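Local coordinates for SusD homolog (Bacteroides ovatus, PDB 4F53), which probably binds mucin O-glycans at the cell surface as a SusD/RagB-family outer-membrane lipoprotein with a TPR-like helical fold, at residues M39-Q43 with E44-Q48; V333-A337 with S338-F342. One frame throughout, in Å; residues are numbered along the deposited sequence. Where two conformers were deposited one is given.

Interaction 1 (M39-Q43 with E44-Q48); sequences MMPEQ and ENFSQ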
loop_
_atom_site.group_PDB
_atom_site.type_symbol
_atom_site.label_atom_id
_atom_site.label_comp_id
_atom_site.label_asym_id
_atom_site.label_seq_id
_atom_site.Cartn_x
_atom_site.Cartn_y
_atom_site.Cartn_z
HETATM N N MSE A 39 6.321 9.176 -3.635
HETATM C CA MSE A 39 5.389 8.609 -2.636
HETATM C C MSE A 39 4.610 7.414 -3.219
HETATM O O MSE A 39 4.234 6.490 -2.501
HETATM C CB MSE A 39 4.390 9.682 -2.151
HETATM C CG MSE A 39 5.095 10.873 -1.476
HETATM SE SE MSE A 39 3.834 11.922 -0.430
HETATM C CE MSE A 39 2.986 12.808 -1.819
HETATM N N MSE A 40 4.340 7.476 -4.530
HETATM C CA MSE A 40 3.587 6.485 -5.319
HETATM C C MSE A 40 4.139 6.629 -6.745
HETATM O O MSE A 40 3.545 7.330 -7.576
HETATM C CB MSE A 40 2.081 6.800 -5.205
HETATM C CG MSE A 40 1.195 5.633 -5.607
HETATM SE SE MSE A 40 1.328 4.120 -4.364
HETATM C CE MSE A 40 0.628 5.047 -2.792
ATOM N N PRO A 41 5.361 6.084 -6.991
ATOM C CA PRO A 41 6.086 6.408 -8.236
ATOM C C PRO A 41 5.378 6.097 -9.545
ATOM O O PRO A 41 4.738 5.074 -9.705
ATOM C CB PRO A 41 7.391 5.623 -8.125
ATOM C CG PRO A 41 7.212 4.697 -6.953
ATOM C CD PRO A 41 6.216 5.313 -6.054
ATOM N N GLU A 42 5.504 7.043 -10.474
ATOM C CA GLU A 42 4.941 7.004 -11.810
ATOM C C GLU A 42 5.818 6.210 -12.792
ATOM O O GLU A 42 5.252 5.521 -13.653
ATOM C CB GLU A 42 4.745 8.427 -12.325
ATOM C CG GLU A 42 4.078 8.471 -13.682
ATOM C CD GLU A 42 3.901 9.841 -14.297
ATOM O OE1 GLU A 42 3.659 10.810 -13.545
ATOM O OE2 GLU A 42 3.971 9.934 -15.541
ATOM N N GLN A 43 7.175 6.332 -12.683
ATOM C CA GLN A 43 8.122 5.647 -13.560
ATOM C C GLN A 43 7.729 4.169 -13.624
ATOM O O GLN A 43 7.756 3.474 -12.594
ATOM C CB GLN A 43 9.568 5.857 -13.071
ATOM C CG GLN A 43 10.648 5.548 -14.126
ATOM C CD GLN A 43 12.055 5.569 -13.547
ATOM O OE1 GLN A 43 12.271 5.941 -12.401
ATOM N NE2 GLN A 43 13.051 5.152 -14.322
ATOM N N GLU A 44 7.280 3.731 -14.818
ATOM C CA GLU A 44 6.752 2.396 -15.091
ATOM C C GLU A 44 7.713 1.268 -14.736
ATOM O O GLU A 44 7.236 0.265 -14.231
ATOM C CB GLU A 44 6.253 2.253 -16.547
ATOM C CG GLU A 44 7.324 2.457 -17.607
ATOM C CD GLU A 44 6.869 2.314 -19.045
ATOM O OE1 GLU A 44 5.806 2.873 -19.399
ATOM O OE2 GLU A 44 7.607 1.687 -19.835
ATOM N N ASN A 45 9.029 1.434 -14.951
ATOM C CA ASN A 45 10.008 0.390 -14.655
ATOM C C ASN A 45 10.424 0.404 -13.174
ATOM O O ASN A 45 11.274 -0.392 -12.774
ATOM C CB ASN A 45 11.240 0.480 -15.588
ATOM C CG ASN A 45 11.903 1.835 -15.667
ATOM O OD1 ASN A 45 11.286 2.840 -16.042
ATOM N ND2 ASN A 45 13.202 1.872 -15.420
ATOM N N PHE A 46 9.845 1.290 -12.356
ATOM C CA PHE A 46 10.137 1.326 -10.932
ATOM C C PHE A 46 8.870 0.888 -10.224
ATOM O O PHE A 46 8.898 -0.043 -9.420
ATOM C CB PHE A 46 10.628 2.705 -10.458
ATOM C CG PHE A 46 10.924 2.801 -8.971
ATOM C CD1 PHE A 46 11.644 1.796 -8.316
ATOM C CD2 PHE A 46 10.555 3.927 -8.243
ATOM C CE1 PHE A 46 11.923 1.890 -6.954
ATOM C CE2 PHE A 46 10.857 4.026 -6.890
ATOM C CZ PHE A 46 11.535 3.004 -6.257
ATOM N N SER A 47 7.745 1.505 -10.613
ATOM C CA SER A 47 6.377 1.221 -10.161
ATOM C C SER A 47 6.057 -0.266 -10.314
ATOM O O SER A 47 5.459 -0.852 -9.412
ATOM C CB SER A 47 5.371 2.048 -10.975
ATOM O OG SER A 47 4.055 1.820 -10.504
ATOM N N GLN A 48 6.429 -0.864 -11.460
ATOM C CA GLN A 48 6.160 -2.278 -11.754
ATOM C C GLN A 48 6.700 -3.183 -10.663
ATOM O O GLN A 48 6.012 -4.110 -10.266
ATOM C CB GLN A 48 6.733 -2.711 -13.109
ATOM C CG GLN A 48 6.113 -4.027 -13.531
ATOM C CD GLN A 48 6.487 -4.513 -14.885
ATOM O OE1 GLN A 48 7.527 -4.175 -15.449
ATOM N NE2 GLN A 48 5.633 -5.359 -15.404
HETATM O O HOH W 1 2.978 3.497 -8.437
#
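The ring of F46 lies obliquely to P41, its CD2 3.6 Å from CB of the proline. CE2 sits 3.7 Å from CG of P41, an oblique apolar contact to which the proline brings a ring already fixed by its backbone. Elsewhere round the phenyl, F92 packs edge-to-face and K95 makes a cation-pi contact; K95 also donates to OE1 of Q43. The amides of Q43 and N45 stand almost perpendicular, their planes 80° apart. NE2 of Q43 is 3.4 Å from OD1 of N45, a weak bond and a tentative one, since both residues were modelled in two conformers.

Q43 is the N-cap of helix 44-58, and its backbone oxygen does the gripping. S47 N approaches at 2.8 Å, nearly in line with the carbonyl, while F46 N, 3.0 Å from the same Q43 O, comes from above the carbonyl plane. S47 swings OG to the side opposite its own N (chi1 -177°), toward the loop, and donates to a water 2.9 Å from OG. That water in turn donates to P41 O at 2.7 Å. Serine suits this buried position because its short hydroxyl can donate to the water that P41 O also holds. Two N-H groups of the first turn converge on Q43 O, which probably helps to fix the N-cap backbone, and the water satisfies P41 O, the carbonyl of a buried residue that precedes the helix.

Interaction 2 (V333-A337 with S338-F342); sequences VVFRA and SEVAF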
loop_
_atom_site.group_PDB
_atom_site.type_symbol
_atom_site.label_atom_id
_atom_site.label_comp_id
_atom_site.label_asym_id
_atom_site.label_seq_id
_atom_site.Cartn_x
_atom_site.Cartn_y
_atom_site.Cartn_z
ATOM N N VAL A 333 -3.143 7.252 -7.196
ATOM C CA VAL A 333 -3.793 7.292 -5.896
ATOM C C VAL A 333 -2.710 7.307 -4.828
ATOM O O VAL A 333 -1.974 6.325 -4.689
ATOM C CB VAL A 333 -4.803 6.115 -5.728
ATOM C CG1 VAL A 333 -5.380 6.087 -4.310
ATOM C CG2 VAL A 333 -5.919 6.172 -6.788
ATOM N N VAL A 334 -2.616 8.418 -4.055
ATOM C CA VAL A 334 -1.564 8.553 -3.039
ATOM C C VAL A 334 -2.117 8.273 -1.616
ATOM O O VAL A 334 -1.527 7.490 -0.882
ATOM C CB VAL A 334 -0.834 9.929 -3.128
ATOM C CG1 VAL A 334 0.279 10.026 -2.093
ATOM C CG2 VAL A 334 -0.284 10.183 -4.538
ATOM N N PHE A 335 -3.234 8.906 -1.236
ATOM C CA PHE A 335 -3.808 8.766 0.091
ATOM C C PHE A 335 -5.279 9.173 0.040
ATOM O O PHE A 335 -5.625 10.361 -0.069
ATOM C CB PHE A 335 -3.001 9.621 1.101
ATOM C CG PHE A 335 -3.103 9.302 2.583
ATOM C CD1 PHE A 335 -4.196 8.613 3.093
ATOM C CD2 PHE A 335 -2.149 9.783 3.483
ATOM C CE1 PHE A 335 -4.325 8.390 4.461
ATOM C CE2 PHE A 335 -2.270 9.542 4.848
ATOM C CZ PHE A 335 -3.356 8.837 5.330
ATOM N N ARG A 336 -6.144 8.173 0.100
ATOM C CA ARG A 336 -7.594 8.355 0.029
ATOM C C ARG A 336 -8.171 8.843 1.345
ATOM O O ARG A 336 -7.740 8.395 2.412
ATOM C CB ARG A 336 -8.272 7.028 -0.326
ATOM C CG ARG A 336 -7.868 6.424 -1.660
ATOM C CD ARG A 336 -8.943 5.434 -2.004
ATOM N NE ARG A 336 -8.734 4.709 -3.256
ATOM C CZ ARG A 336 -9.141 5.129 -4.447
ATOM N NH1 ARG A 336 -9.699 6.319 -4.582
ATOM N NH2 ARG A 336 -8.948 4.382 -5.520
ATOM N N ALA A 337 -9.194 9.706 1.266
ATOM C CA ALA A 337 -9.941 10.201 2.442
ATOM C C ALA A 337 -10.713 9.053 3.090
ATOM O O ALA A 337 -10.835 9.045 4.295
ATOM C CB ALA A 337 -10.905 11.328 2.044
ATOM N N SER A 338 -11.193 8.066 2.305
ATOM C CA SER A 338 -11.907 6.908 2.858
ATOM C C SER A 338 -11.011 6.115 3.853
ATOM O O SER A 338 -11.526 5.638 4.861
ATOM C CB SER A 338 -12.438 6.002 1.747
ATOM O OG SER A 338 -11.365 5.409 1.043
ATOM N N GLU A 339 -9.678 6.060 3.621
ATOM C CA GLU A 339 -8.700 5.396 4.524
ATOM C C GLU A 339 -8.719 6.055 5.932
ATOM O O GLU A 339 -8.739 5.355 6.932
ATOM C CB GLU A 339 -7.281 5.449 3.920
ATOM C CG GLU A 339 -6.215 4.766 4.776
ATOM C CD GLU A 339 -4.755 5.009 4.425
ATOM O OE1 GLU A 339 -4.412 5.106 3.221
ATOM O OE2 GLU A 339 -3.936 5.055 5.369
ATOM N N VAL A 340 -8.809 7.385 5.980
ATOM C CA VAL A 340 -8.845 8.182 7.199
ATOM C C VAL A 340 -10.117 7.878 7.997
ATOM O O VAL A 340 -10.049 7.723 9.215
ATOM C CB VAL A 340 -8.710 9.696 6.860
ATOM C CG1 VAL A 340 -8.919 10.559 8.103
ATOM C CG2 VAL A 340 -7.349 9.978 6.214
ATOM N N ALA A 341 -11.263 7.753 7.316
ATOM C CA ALA A 341 -12.508 7.408 7.997
ATOM C C ALA A 341 -12.406 5.983 8.624
ATOM O O ALA A 341 -12.825 5.782 9.776
ATOM C CB ALA A 341 -13.683 7.517 7.044
ATOM N N PHE A 342 -11.764 5.040 7.921
ATOM C CA PHE A 342 -11.564 3.678 8.430
ATOM C C PHE A 342 -10.534 3.646 9.559
ATOM O O PHE A 342 -10.688 2.866 10.498
ATOM C CB PHE A 342 -11.190 2.702 7.308
ATOM C CG PHE A 342 -12.353 2.424 6.377
ATOM C CD1 PHE A 342 -13.513 1.805 6.848
ATOM C CD2 PHE A 342 -12.259 2.710 5.011
ATOM C CE1 PHE A 342 -14.572 1.527 5.979
ATOM C CE2 PHE A 342 -13.312 2.402 4.145
ATOM C CZ PHE A 342 -14.450 1.799 4.635
HETATM O O HOH W 2 -4.880 5.545 0.670
#
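R336 O and A337 O carry the backbone link as the chain passes from strand 332-335 into helix 337-349. E339 N reaches back to R336 O at 3.3 Å, a weak bond, long and bent (132°). A337 O is shared by two more weak bonds, from V340 N at 3.1 Å and from A341 N at 3.3 Å, the second much the straighter. A337 suits this first turn, since its methyl group demands little room beside E372 of helix 358-372.

Before the turn, V334 and F335 both face A241 of the antiparallel strand 241-243, a classic beta bulge on the strand that leads into the helix. With chi1 at -160°, CG of F335 lies opposite the backbone N and beside the carbonyl carbon, which carries the ring toward the helix, and CE1 comes 3.4 Å from CD of E339. Ring and carboxylate planes are only 22° apart, although the two side chains cross at about a right angle. CG2 of V340 adds apolar packing to the same ring carbon, 3.8 Å from CE1 of F335.

E339 is extended, and its buried carboxylate is well supplied: OE2 forms a salt bridge with R203, which also makes a cation-pi contact with F335, while OE1 accepts from N438. A water donates to E339 OE1 at 2.6 Å and accepts from R336 N, joining the side chain to the backbone just past the strand. With an alanine in place of E339, R203 would probably lose its ionic mate and the water its hold on the helix. CB of R336 lies 3.7 Å from OG of S338, a hydroxyl bound to E372, and the arginine's guanidinium has V333 CG1 over one face, offset toward the rim, and donates through NH2 to F439 O.

Interactions 1 and 2 have centres about 20 Å apart, yet they meet where the loop 39-43 runs beside strand 332-335. The selenomethionine M40 lays its CG 3.4 Å from V333 O, and the CE of M39, also a selenomethionine, is 3.9 Å from V334 CG1, so these long side chains bridge the two by packing. Strand 241-243 offers a second connection: it pairs with the strand of interaction 2, while its R243 forms a salt bridge with E42 of interaction 1. Both contacts mark the start of a helix in this TPR-like fold. A bound calcium lies about 9 Å from the side chain of A341 in interaction 2, too far for direct contact.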